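Local coordinates for protein ribonucleotide monophosphatase NagD (Escherichia coli, PDB 2C4N) that removes phosphate from nucleotides, and probably from a wide range of other phosphorylated compounds, using a bound magnesium ion, at residues V6-D9 with V13-H16; W180-A185 with F211-E216; V197-N202 with A245-I250; D201-D206 with F235-I240. One frame throughout, in Å; residues are numbered along the deposited sequence.

In the fold
All four contacts gather around one parallel sheet, and they show how chemistry follows position in an HAD-type core. Contacts 1 and 2 are wholly buried. In contact 1, strand 5-9 meets the turn after it. In contact 2, helix 180-189 packs against the C-terminal end of helix 203-212 and the turn beyond, touching contact 1 through Ile7. Contact 3 is only partly buried, with the C-terminal tail laid over strand 196-200, and contact 4, mostly buried, joins the start of helix 203-212 to the run into edge strand 239-241. Apolar packing links the segments throughout. Of the magnesium ligands, contact 1 supplies Asp9, and contacts 3 and 4 share Asp201, whereas contact 2 has a water bridge.

Contact 1: V6-D9 with V13-H16; sequences VICD and VLMH. With MG (magnesium ion), chain B.
Val13 presses its side chain onto the backbone carbonyl of Asp9, and at 3.2 Å between Val13 CB and Asp9 O this is the tightest point of the contact. Next to it, Cys8 SG is lodged between two branched neighbours, 3.7 Å from Val13 CG1 and 3.8 Å from Leu14 CD1. The sulfur stands anti to the backbone N of Cys8 (chi1 -174°), which aims it at the turn. With an alanine in place of Leu14, a gap would probably open beside Cys8 SG and the cover over Asp9 O would thin. That oxygen is buried here and has no polar partner in the model.

The other side is polar and holds ordered water. Asp9 OD2 binds the magnesium ion at 2.2 Å, and two waters occupy further positions on the metal. Asp201 OD1 and Asp11 O are also ligands, while Asp9 OD1 forms a salt bridge with Lys176. Only Val13 CG2, 3.5 Å from Asp9 OD2, reaches this carboxylate from the apolar part. Asp9, Asp11 and Val13 fit the HAD-type DxDx(T/V) signature at a strand end. The chemistry suggests that apolar packing helps set the turn while metal and lysine hold the carboxylate.

Contact 2: W180-A185 with F211-E216; sequences WIIRAA and FQAGLE
Two flat rings, Trp180 and Phe211, flank the place where Ile182 meets Ala213 and Leu215, and neither ring takes part in that meeting. The setting is the three-layered alpha/beta core of the HAD superfamily. One face of the Trp180 indole carries Ala184 CB, 3.7 Å above the plane and offset toward the rim. Phe78 meets the indole edge-to-face. The Phe211 ring meets Phe235 with the planes about 15° apart. Both rings also reach the second subunit, another copy of the protein: Trp180 stacks with Phe211 of that subunit, and Phe211 with its Trp180.

Over the parallel sheet, helix 180-189 packs against the C-terminal end of helix 203-212 and the turn after it. Ile182 carries the contact. Its CG2 methyl, placed anti to the backbone N, approaches Ala213 CB to 3.6 Å and lies 3.7 Å from Leu215 CD1, and from CD2 as well, so it sits across the fork of the leucine. Beneath, Ile182 and Leu215 both rest on Ile7 and Ile198 of the sheet.

Helix 203-212 ends in a Schellman motif at Gly214 (phi 89°), and the chain then turns so that Leu215 too points at Ile182. The positive phi suits glycine, because a beta carbon at these angles would meet the carbonyl O of Ala213. At the margin the link becomes polar: water 3 accepts from Arg183 NE at 2.7 Å and donates to Ala213 O at 2.9 Å.

Contact 3: V197-N202 with A245-I250; sequences VIVGDN and AEIDVI. With MG (magnesium ion), chain B; PO4 (phosphate ion), chain C.
Val199 and Ile247 reach toward each other end to end, methyl against methyl, with Val199 CG1 3.8 Å from Ile247 CD1. The parallel-stranded core of the HAD fold thereby receives the C-terminal tail of the chain, for strand 196-200 is an inner strand and segment 245-250 passes over one face of the sheet without joining it. Ile247 owes its reach to an extended side chain: chi2 of 177° carries CD1 outward until it lies before the valine fork, nearer to CG1 than to CG2, which is 4.2 Å away.

A second pair repeats the theme more loosely. Val197 CG1 and Ile250 CD1 are 4.2 Å apart, and Ile250 also leans on Val6 and Leu36. Its terminal carboxylate turns to other company, with O accepting a hydrogen bond from Lys34. Ile247, for its part, packs against Ile218 and Tyr241, which ties the tail to strand 216-220 and to edge strand 239-241.

While the two valines face the tail, Ile198 between them points to the opposite face, toward Ile7 and Leu215. The residue just past the strand's C-terminal end, Asp201, is a metal ligand: its OD1 binds magnesium at 2.3 Å, and its OD2 accepts a 2.8 Å hydrogen bond from water 2, itself a ligand of the ion.

Contact 4: D201-D206 with F235-I240; sequences DNLRTD and FRPSWI. With MG (magnesium ion), chain B; PO4 (phosphate ion), chain C.
Leu203 and Pro237 supply the apolar part of this contact, their side chains crossing at about a right angle with Leu203 CD2 3.7 Å from Pro237 CG. The leucine leaves its backbone in another direction, and it is the outer end that swings toward the proline. Distinct from this packing is a carbonyl at a ring edge: Leu203 O lies in the plane of the Phe235 ring, nearest to CZ at 3.9 Å.

Hydrogen bonds shape the helix start. Asn202 is the N-cap, and its OD1 accepts from Arg204 N at 2.9 Å, the donor tilted out of the carbonyl plane. Asp206 reaches back with OD2, whose anti lone pair takes a fairly straight bond from Asn202 N (3.1 Å, 157°). Asp201 N adds a weak one and water 1 donates too, while Asp206 OD1 forms a salt bridge with Lys176 NZ.

Ligand contacts form the third group. Thr205 OG1, set between its backbone N and carbonyl carbon (chi1 62°), faces the phosphate and donates to O4 at 2.7 Å, and Asn202 ND2 makes a weak bond to O2 at 3.3 Å. Though the ion probably came from the crystallisation liquor, this is consistent with the substrate-binding role inferred for Asn202 and Thr205. Replacing Asn202 by alanine would probably leave Arg204 N without its cap, and the phosphate without a weak donor.

Around this junction, Phe235 also packs on Ile207 and Leu208 of helix 203-212 and touches Phe78 of the second subunit. Pro237 rests on Leu219 of strand 216-220, just before the chain enters edge strand 239-241.

Contact 1: V6-D9 with V13-H16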
loop_
_atom_site.group_PDB
_atom_site.type_symbol
_atom_site.label_atom_id
_atom_site.label_comp_id
_atom_site.label_asym_id
_atom_site.label_seq_id
_atom_site.Cartn_x
_atom_site.Cartn_y
_atom_site.Cartn_z
ATOM N N VAL A 6 -3.742 16.483 32.566
ATOM C CA VAL A 6 -4.587 16.533 31.382
ATOM C C VAL A 6 -3.866 16.942 30.107
ATOM O O VAL A 6 -3.159 17.944 30.083
ATOM C CB VAL A 6 -5.762 17.526 31.574
ATOM C CG1 VAL A 6 -6.617 17.576 30.305
ATOM C CG2 VAL A 6 -6.612 17.119 32.777
ATOM N N ILE A 7 -4.040 16.143 29.056
ATOM C CA ILE A 7 -3.483 16.458 27.746
ATOM C C ILE A 7 -4.731 16.753 26.927
ATOM O O ILE A 7 -5.628 15.910 26.827
ATOM C CB ILE A 7 -2.755 15.268 27.093
ATOM C CG1 ILE A 7 -1.476 14.937 27.863
ATOM C CG2 ILE A 7 -2.410 15.611 25.642
ATOM C CD1 ILE A 7 -0.731 13.720 27.305
ATOM N N CYS A 8 -4.811 17.948 26.360
ATOM C CA CYS A 8 -5.981 18.299 25.580
ATOM C C CYS A 8 -5.607 18.737 24.181
ATOM O O CYS A 8 -4.818 19.665 23.991
ATOM C CB CYS A 8 -6.773 19.412 26.273
ATOM S SG CYS A 8 -8.343 19.824 25.470
ATOM N N ASP A 9 -6.179 18.056 23.199
ATOM C CA ASP A 9 -5.923 18.390 21.812
ATOM C C ASP A 9 -6.508 19.772 21.515
ATOM O O ASP A 9 -7.479 20.194 22.146
ATOM C CB ASP A 9 -6.551 17.344 20.902
ATOM C CG ASP A 9 -6.398 17.694 19.454
ATOM O OD1 ASP A 9 -5.245 17.848 18.996
ATOM O OD2 ASP A 9 -7.433 17.827 18.784
ATOM N N VAL A 13 -11.348 20.729 19.195
ATOM C CA VAL A 13 -11.634 20.516 20.609
ATOM C C VAL A 13 -11.737 21.853 21.351
ATOM O O VAL A 13 -12.744 22.141 21.998
ATOM C CB VAL A 13 -10.519 19.674 21.276
ATOM C CG1 VAL A 13 -10.810 19.502 22.763
ATOM C CG2 VAL A 13 -10.407 18.310 20.584
ATOM N N LEU A 14 -10.692 22.666 21.243
ATOM C CA LEU A 14 -10.653 23.960 21.913
ATOM C C LEU A 14 -10.839 25.087 20.911
ATOM O O LEU A 14 -11.396 26.143 21.234
ATOM C CB LEU A 14 -9.310 24.131 22.638
ATOM C CG LEU A 14 -9.028 23.123 23.761
ATOM C CD1 LEU A 14 -7.632 23.338 24.335
ATOM C CD2 LEU A 14 -10.074 23.282 24.848
ATOM N N MET A 15 -10.353 24.859 19.709
ATOM C CA MET A 15 -10.456 25.822 18.621
ATOM C C MET A 15 -11.051 25.259 17.332
ATOM O O MET A 15 -10.751 24.189 16.935
ATOM C CB MET A 15 -9.104 26.427 18.305
ATOM C CG MET A 15 -8.446 27.064 19.450
ATOM S SD MET A 15 -9.149 28.575 20.017
ATOM C CE MET A 15 -8.566 29.475 18.839
ATOM N N HIS A 16 -11.869 26.063 16.676
ATOM C CA HIS A 16 -12.119 25.921 15.281
ATOM C C HIS A 16 -11.483 27.023 14.505
ATOM O O HIS A 16 -11.934 28.112 14.462
ATOM C CB HIS A 16 -13.582 25.821 14.939
ATOM C CG HIS A 16 -14.249 24.600 15.461
ATOM N ND1 HIS A 16 -15.335 24.653 16.285
ATOM C CD2 HIS A 16 -13.995 23.301 15.262
ATOM C CE1 HIS A 16 -15.720 23.437 16.577
ATOM N NE2 HIS A 16 -14.917 22.598 15.974
HETATM MG MG MG B . -7.944 17.718 16.614
HETATM O O HOH W 1 -7.156 15.541 16.531
HETATM O O HOH W 2 -8.840 17.653 14.457
#

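Contact 2: W180-A185 with F211-E216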
loop_
_atom_site.group_PDB
_atom_site.type_symbol
_atom_site.label_atom_id
_atom_site.label_comp_id
_atom_site.label_asym_id
_atom_site.label_seq_id
_atom_site.Cartn_x
_atom_site.Cartn_y
_atom_site.Cartn_z
ATOM N N TRP A 180 4.597 7.793 21.164
ATOM C CA TRP A 180 5.745 8.498 21.728
ATOM C C TRP A 180 5.476 9.954 22.107
ATOM O O TRP A 180 5.925 10.412 23.156
ATOM C CB TRP A 180 6.941 8.455 20.777
ATOM C CG TRP A 180 8.170 8.999 21.431
ATOM C CD1 TRP A 180 9.038 8.321 22.237
ATOM C CD2 TRP A 180 8.610 10.362 21.424
ATOM N NE1 TRP A 180 9.990 9.178 22.738
ATOM C CE2 TRP A 180 9.749 10.438 22.255
ATOM C CE3 TRP A 180 8.147 11.528 20.800
ATOM C CZ2 TRP A 180 10.433 11.637 22.481
ATOM C CZ3 TRP A 180 8.827 12.720 21.025
ATOM C CH2 TRP A 180 9.958 12.763 21.859
ATOM N N ILE A 181 4.750 10.687 21.267
ATOM C CA ILE A 181 4.482 12.083 21.589
ATOM C C ILE A 181 3.669 12.221 22.875
ATOM O O ILE A 181 3.766 13.230 23.566
ATOM C CB ILE A 181 3.771 12.820 20.431
ATOM C CG1 ILE A 181 3.825 14.331 20.686
ATOM C CG2 ILE A 181 2.328 12.356 20.311
ATOM C CD1 ILE A 181 3.440 15.172 19.498
ATOM N N ILE A 182 2.873 11.206 23.197
ATOM C CA ILE A 182 2.087 11.225 24.426
ATOM C C ILE A 182 3.069 11.043 25.587
ATOM O O ILE A 182 2.937 11.674 26.637
ATOM C CB ILE A 182 1.035 10.084 24.442
ATOM C CG1 ILE A 182 0.074 10.233 23.252
ATOM C CG2 ILE A 182 0.263 10.103 25.752
ATOM C CD1 ILE A 182 -0.629 11.582 23.178
ATOM N N ARG A 183 4.059 10.177 25.386
ATOM C CA ARG A 183 5.086 9.940 26.396
ATOM C C ARG A 183 5.841 11.241 26.639
ATOM O O ARG A 183 6.121 11.607 27.783
ATOM C CB ARG A 183 6.064 8.856 25.923
ATOM C CG ARG A 183 5.854 7.507 26.593
ATOM C CD ARG A 183 6.013 7.645 28.098
ATOM N NE ARG A 183 5.083 6.791 28.830
ATOM C CZ ARG A 183 4.848 6.896 30.132
ATOM N NH1 ARG A 183 5.476 7.816 30.847
ATOM N NH2 ARG A 183 3.980 6.085 30.715
ATOM N N ALA A 184 6.165 11.936 25.554
ATOM C CA ALA A 184 6.881 13.206 25.637
ATOM C C ALA A 184 6.052 14.231 26.401
ATOM O O ALA A 184 6.579 15.007 27.192
ATOM C CB ALA A 184 7.188 13.721 24.232
ATOM N N ALA A 185 4.746 14.230 26.159
ATOM C CA ALA A 185 3.847 15.157 26.835
ATOM C C ALA A 185 3.794 14.848 28.328
ATOM O O ALA A 185 3.788 15.760 29.160
ATOM C CB ALA A 185 2.448 15.076 26.221
ATOM N N PHE A 211 -4.780 5.703 23.959
ATOM C CA PHE A 211 -5.055 4.320 24.326
ATOM C C PHE A 211 -3.788 3.468 24.375
ATOM O O PHE A 211 -3.543 2.741 25.343
ATOM C CB PHE A 211 -6.052 3.712 23.340
ATOM C CG PHE A 211 -6.274 2.253 23.549
ATOM C CD1 PHE A 211 -5.553 1.313 22.819
ATOM C CD2 PHE A 211 -7.159 1.813 24.529
ATOM C CE1 PHE A 211 -5.705 -0.048 23.069
ATOM C CE2 PHE A 211 -7.317 0.457 24.787
ATOM C CZ PHE A 211 -6.588 -0.473 24.056
ATOM N N GLN A 212 -2.987 3.560 23.325
ATOM C CA GLN A 212 -1.747 2.798 23.252
ATOM C C GLN A 212 -0.746 3.201 24.325
ATOM O O GLN A 212 0.067 2.386 24.751
ATOM C CB GLN A 212 -1.116 2.963 21.869
ATOM C CG GLN A 212 -1.979 2.403 20.759
ATOM C CD GLN A 212 -1.216 1.470 19.854
ATOM O OE1 GLN A 212 -0.924 1.798 18.708
ATOM N NE2 GLN A 212 -0.880 0.299 20.369
ATOM N N ALA A 213 -0.818 4.458 24.755
ATOM C CA ALA A 213 0.078 4.998 25.778
ATOM C C ALA A 213 -0.401 4.668 27.192
ATOM O O ALA A 213 0.285 4.958 28.171
ATOM C CB ALA A 213 0.196 6.511 25.612
ATOM N N GLY A 214 -1.585 4.073 27.295
ATOM C CA GLY A 214 -2.118 3.703 28.593
ATOM C C GLY A 214 -2.931 4.784 29.278
ATOM O O GLY A 214 -3.167 4.720 30.483
ATOM N N LEU A 215 -3.376 5.780 28.522
ATOM C CA LEU A 215 -4.163 6.862 29.109
ATOM C C LEU A 215 -5.665 6.660 29.014
ATOM O O LEU A 215 -6.159 5.938 28.140
ATOM C CB LEU A 215 -3.843 8.197 28.427
ATOM C CG LEU A 215 -2.622 9.043 28.808
ATOM C CD1 LEU A 215 -1.346 8.292 28.506
ATOM C CD2 LEU A 215 -2.674 10.349 28.034
ATOM N N GLU A 216 -6.388 7.307 29.923
ATOM C CA GLU A 216 -7.840 7.282 29.878
ATOM C C GLU A 216 -8.103 8.275 28.754
ATOM O O GLU A 216 -7.362 9.248 28.602
ATOM C CB GLU A 216 -8.446 7.787 31.193
ATOM C CG GLU A 216 -8.556 6.733 32.281
ATOM C CD GLU A 216 -9.308 7.227 33.504
ATOM O OE1 GLU A 216 -9.689 8.419 33.541
ATOM O OE2 GLU A 216 -9.512 6.414 34.432
HETATM O O HOH W 3 3.040 5.610 27.603
#

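Contact 3: V197-N202 with A245-I250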
loop_
_atom_site.group_PDB
_atom_site.type_symbol
_atom_site.label_atom_id
_atom_site.label_comp_id
_atom_site.label_asym_id
_atom_site.label_seq_id
_atom_site.Cartn_x
_atom_site.Cartn_y
_atom_site.Cartn_z
ATOM N N VAL A 197 -5.386 11.866 31.452
ATOM C CA VAL A 197 -6.444 11.683 30.477
ATOM C C VAL A 197 -6.093 12.557 29.287
ATOM O O VAL A 197 -5.442 13.591 29.437
ATOM C CB VAL A 197 -7.821 12.143 31.037
ATOM C CG1 VAL A 197 -7.776 13.630 31.381
ATOM C CG2 VAL A 197 -8.923 11.874 30.018
ATOM N N ILE A 198 -6.480 12.121 28.099
ATOM C CA ILE A 198 -6.254 12.933 26.920
ATOM C C ILE A 198 -7.627 13.198 26.335
ATOM O O ILE A 198 -8.471 12.304 26.294
ATOM C CB ILE A 198 -5.362 12.233 25.859
ATOM C CG1 ILE A 198 -5.303 13.107 24.595
ATOM C CG2 ILE A 198 -5.900 10.842 25.531
ATOM C CD1 ILE A 198 -4.231 12.686 23.609
ATOM N N VAL A 199 -7.862 14.438 25.926
ATOM C CA VAL A 199 -9.131 14.824 25.324
ATOM C C VAL A 199 -8.840 15.119 23.854
ATOM O O VAL A 199 -7.924 15.878 23.543
ATOM C CB VAL A 199 -9.710 16.107 25.980
ATOM C CG1 VAL A 199 -11.040 16.464 25.337
ATOM C CG2 VAL A 199 -9.886 15.902 27.477
ATOM N N GLY A 200 -9.600 14.508 22.953
ATOM C CA GLY A 200 -9.372 14.744 21.536
ATOM C C GLY A 200 -10.616 14.529 20.704
ATOM O O GLY A 200 -11.595 13.959 21.186
ATOM N N ASP A 201 -10.576 14.975 19.451
ATOM C CA ASP A 201 -11.722 14.840 18.556
ATOM C C ASP A 201 -11.515 13.807 17.454
ATOM O O ASP A 201 -12.455 13.481 16.729
ATOM C CB ASP A 201 -12.038 16.180 17.897
ATOM C CG ASP A 201 -10.913 16.658 17.009
ATOM O OD1 ASP A 201 -9.784 16.748 17.521
ATOM O OD2 ASP A 201 -11.152 16.934 15.811
ATOM N N ASN A 202 -10.292 13.300 17.318
ATOM C CA ASN A 202 -9.998 12.321 16.275
ATOM C C ASN A 202 -9.699 10.931 16.832
ATOM O O ASN A 202 -8.651 10.702 17.437
ATOM C CB ASN A 202 -8.806 12.786 15.437
ATOM C CG ASN A 202 -8.681 12.020 14.133
ATOM O OD1 ASN A 202 -9.085 10.862 14.044
ATOM N ND2 ASN A 202 -8.116 12.663 13.118
ATOM N N ALA A 245 -17.447 21.418 26.922
ATOM C CA ALA A 245 -18.389 22.083 27.818
ATOM C C ALA A 245 -19.055 21.162 28.838
ATOM O O ALA A 245 -19.356 21.588 29.956
ATOM C CB ALA A 245 -19.451 22.804 27.001
ATOM N N GLU A 246 -19.286 19.906 28.466
ATOM C CA GLU A 246 -19.925 18.966 29.381
ATOM C C GLU A 246 -18.967 18.043 30.122
ATOM O O GLU A 246 -19.399 17.237 30.944
ATOM C CB GLU A 246 -20.963 18.117 28.639
ATOM C CG GLU A 246 -22.128 18.903 28.063
ATOM C CD GLU A 246 -23.237 18.001 27.567
ATOM O OE1 GLU A 246 -22.947 16.824 27.257
ATOM O OE2 GLU A 246 -24.396 18.467 27.478
ATOM N N ILE A 247 -17.673 18.141 29.838
ATOM C CA ILE A 247 -16.710 17.281 30.522
ATOM C C ILE A 247 -16.657 17.672 31.999
ATOM O O ILE A 247 -16.354 18.820 32.323
ATOM C CB ILE A 247 -15.276 17.425 29.928
ATOM C CG1 ILE A 247 -15.248 16.928 28.484
ATOM C CG2 ILE A 247 -14.275 16.628 30.756
ATOM C CD1 ILE A 247 -13.887 17.095 27.813
ATOM N N ASP A 248 -16.960 16.729 32.889
ATOM C CA ASP A 248 -16.921 17.000 34.324
ATOM C C ASP A 248 -16.419 15.796 35.117
ATOM O O ASP A 248 -16.731 15.648 36.300
ATOM C CB ASP A 248 -18.302 17.427 34.835
ATOM C CG ASP A 248 -19.339 16.325 34.720
ATOM O OD1 ASP A 248 -18.993 15.210 34.267
ATOM O OD2 ASP A 248 -20.505 16.577 35.087
ATOM N N VAL A 249 -15.649 14.936 34.455
ATOM C CA VAL A 249 -15.079 13.761 35.104
ATOM C C VAL A 249 -13.644 14.082 35.509
ATOM O O VAL A 249 -12.917 13.220 36.001
ATOM C CB VAL A 249 -15.080 12.517 34.165
ATOM C CG1 VAL A 249 -16.503 12.101 33.826
ATOM C CG2 VAL A 249 -14.301 12.822 32.909
ATOM N N ILE A 250 -13.255 15.337 35.302
ATOM C CA ILE A 250 -11.921 15.805 35.647
ATOM C C ILE A 250 -11.996 16.608 36.938
ATOM O O ILE A 250 -12.116 17.848 36.857
ATOM C CB ILE A 250 -11.318 16.687 34.533
ATOM C CG1 ILE A 250 -11.348 15.944 33.193
ATOM C CG2 ILE A 250 -9.881 17.068 34.895
ATOM C CD1 ILE A 250 -10.626 16.664 32.059
ATOM O OXT ILE A 250 -11.954 15.994 38.016
HETATM MG MG MG B . -7.944 17.718 16.614
HETATM P P PO4 C . -4.649 15.229 13.841
HETATM O O1 PO4 C . -4.263 16.660 13.920
HETATM O O2 PO4 C . -5.850 15.087 12.983
HETATM O O3 PO4 C . -3.531 14.449 13.257
HETATM O O4 PO4 C . -4.947 14.719 15.201
HETATM O O HOH W 2 -8.840 17.653 14.457
HETATM O O HOH W 1 -7.156 15.541 16.531
#

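Contact 4: D201-D206 with F235-I240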
loop_
_atom_site.group_PDB
_atom_site.type_symbol
_atom_site.label_atom_id
_atom_site.label_comp_id
_atom_site.label_asym_id
_atom_site.label_seq_id
_atom_site.Cartn_x
_atom_site.Cartn_y
_atom_site.Cartn_z
ATOM N N ASP A 201 -10.576 14.975 19.451
ATOM C CA ASP A 201 -11.722 14.840 18.556
ATOM C C ASP A 201 -11.515 13.807 17.454
ATOM O O ASP A 201 -12.455 13.481 16.729
ATOM C CB ASP A 201 -12.038 16.180 17.897
ATOM C CG ASP A 201 -10.913 16.658 17.009
ATOM O OD1 ASP A 201 -9.784 16.748 17.521
ATOM O OD2 ASP A 201 -11.152 16.934 15.811
ATOM N N ASN A 202 -10.292 13.300 17.318
ATOM C CA ASN A 202 -9.998 12.321 16.275
ATOM C C ASN A 202 -9.699 10.931 16.832
ATOM O O ASN A 202 -8.651 10.702 17.437
ATOM C CB ASN A 202 -8.806 12.786 15.437
ATOM C CG ASN A 202 -8.681 12.020 14.133
ATOM O OD1 ASN A 202 -9.085 10.862 14.044
ATOM N ND2 ASN A 202 -8.116 12.663 13.118
ATOM N N LEU A 203 -10.618 9.999 16.605
ATOM C CA LEU A 203 -10.455 8.633 17.081
ATOM C C LEU A 203 -9.162 7.993 16.603
ATOM O O LEU A 203 -8.509 7.269 17.351
ATOM C CB LEU A 203 -11.635 7.773 16.613
ATOM C CG LEU A 203 -12.940 7.874 17.410
ATOM C CD1 LEU A 203 -14.087 7.299 16.599
ATOM C CD2 LEU A 203 -12.787 7.129 18.730
ATOM N N ARG A 204 -8.796 8.270 15.358
ATOM C CA ARG A 204 -7.604 7.678 14.764
ATOM C C ARG A 204 -6.269 8.311 15.134
ATOM O O ARG A 204 -5.221 7.812 14.729
ATOM C CB ARG A 204 -7.766 7.635 13.242
ATOM C CG ARG A 204 -8.967 6.802 12.823
ATOM C CD ARG A 204 -9.182 6.759 11.319
ATOM N NE ARG A 204 -10.432 6.072 10.997
ATOM C CZ ARG A 204 -10.627 4.761 11.118
ATOM N NH1 ARG A 204 -9.649 3.972 11.547
ATOM N NH2 ARG A 204 -11.814 4.238 10.832
ATOM N N THR A 205 -6.296 9.398 15.897
ATOM C CA THR A 205 -5.049 10.042 16.295
ATOM C C THR A 205 -4.978 10.304 17.800
ATOM O O THR A 205 -4.148 9.718 18.493
ATOM C CB THR A 205 -4.824 11.357 15.507
ATOM O OG1 THR A 205 -5.871 12.287 15.794
ATOM C CG2 THR A 205 -4.812 11.078 13.998
ATOM N N ASP A 206 -5.848 11.168 18.315
ATOM C CA ASP A 206 -5.839 11.462 19.749
ATOM C C ASP A 206 -6.169 10.228 20.579
ATOM O O ASP A 206 -5.442 9.863 21.502
ATOM C CB ASP A 206 -6.869 12.541 20.091
ATOM C CG ASP A 206 -6.682 13.801 19.288
ATOM O OD1 ASP A 206 -5.621 14.443 19.436
ATOM O OD2 ASP A 206 -7.602 14.140 18.513
ATOM N N PHE A 235 -11.081 -0.467 19.828
ATOM C CA PHE A 235 -11.030 0.064 21.187
ATOM C C PHE A 235 -12.007 1.233 21.169
ATOM O O PHE A 235 -12.364 1.725 20.102
ATOM C CB PHE A 235 -9.620 0.586 21.484
ATOM C CG PHE A 235 -9.160 1.621 20.505
ATOM C CD1 PHE A 235 -9.453 2.971 20.703
ATOM C CD2 PHE A 235 -8.516 1.237 19.336
ATOM C CE1 PHE A 235 -9.113 3.919 19.743
ATOM C CE2 PHE A 235 -8.171 2.171 18.372
ATOM C CZ PHE A 235 -8.471 3.515 18.571
ATOM N N ARG A 236 -12.437 1.676 22.339
ATOM C CA ARG A 236 -13.348 2.800 22.411
ATOM C C ARG A 236 -12.930 3.776 23.505
ATOM O O ARG A 236 -12.213 3.416 24.440
ATOM C CB ARG A 236 -14.779 2.307 22.632
ATOM C CG ARG A 236 -15.361 1.584 21.425
ATOM C CD ARG A 236 -16.704 0.983 21.760
ATOM N NE ARG A 236 -17.352 0.386 20.599
ATOM C CZ ARG A 236 -18.485 -0.305 20.659
ATOM N NH1 ARG A 236 -19.092 -0.487 21.824
ATOM N NH2 ARG A 236 -19.015 -0.811 19.556
ATOM N N PRO A 237 -13.380 5.032 23.400
ATOM C CA PRO A 237 -13.041 6.061 24.385
ATOM C C PRO A 237 -13.588 5.741 25.768
ATOM O O PRO A 237 -14.617 5.077 25.898
ATOM C CB PRO A 237 -13.687 7.323 23.807
ATOM C CG PRO A 237 -13.838 7.024 22.319
ATOM C CD PRO A 237 -14.257 5.580 22.350
ATOM N N SER A 238 -12.903 6.222 26.799
ATOM C CA SER A 238 -13.351 6.011 28.167
ATOM C C SER A 238 -14.674 6.766 28.334
ATOM O O SER A 238 -15.601 6.286 28.993
ATOM C CB SER A 238 -12.308 6.553 29.145
ATOM O OG SER A 238 -11.032 5.995 28.882
ATOM N N TRP A 239 -14.745 7.946 27.723
ATOM C CA TRP A 239 -15.934 8.804 27.762
ATOM C C TRP A 239 -16.102 9.523 26.425
ATOM O O TRP A 239 -15.138 9.678 25.668
ATOM C CB TRP A 239 -15.798 9.872 28.847
ATOM C CG TRP A 239 -15.707 9.362 30.241
ATOM C CD1 TRP A 239 -16.734 8.930 31.030
ATOM C CD2 TRP A 239 -14.520 9.266 31.034
ATOM N NE1 TRP A 239 -16.259 8.575 32.271
ATOM C CE2 TRP A 239 -14.902 8.773 32.300
ATOM C CE3 TRP A 239 -13.168 9.551 30.796
ATOM C CZ2 TRP A 239 -13.978 8.559 33.332
ATOM C CZ3 TRP A 239 -12.249 9.339 31.822
ATOM C CH2 TRP A 239 -12.660 8.849 33.073
ATOM N N ILE A 240 -17.325 9.976 26.154
ATOM C CA ILE A 240 -17.633 10.705 24.928
ATOM C C ILE A 240 -18.596 11.850 25.243
ATOM O O ILE A 240 -19.618 11.642 25.893
ATOM C CB ILE A 240 -18.309 9.806 23.873
ATOM C CG1 ILE A 240 -17.443 8.579 23.585
ATOM C CG2 ILE A 240 -18.539 10.604 22.589
ATOM C CD1 ILE A 240 -18.090 7.582 22.651
HETATM MG MG MG B . -7.944 17.718 16.614
HETATM P P PO4 C . -4.649 15.229 13.841
HETATM O O1 PO4 C . -4.263 16.660 13.920
HETATM O O2 PO4 C . -5.850 15.087 12.983
HETATM O O3 PO4 C . -3.531 14.449 13.257
HETATM O O4 PO4 C . -4.947 14.719 15.201
HETATM O O HOH W 2 -8.840 17.653 14.457
HETATM O O HOH W 1 -7.156 15.541 16.531
#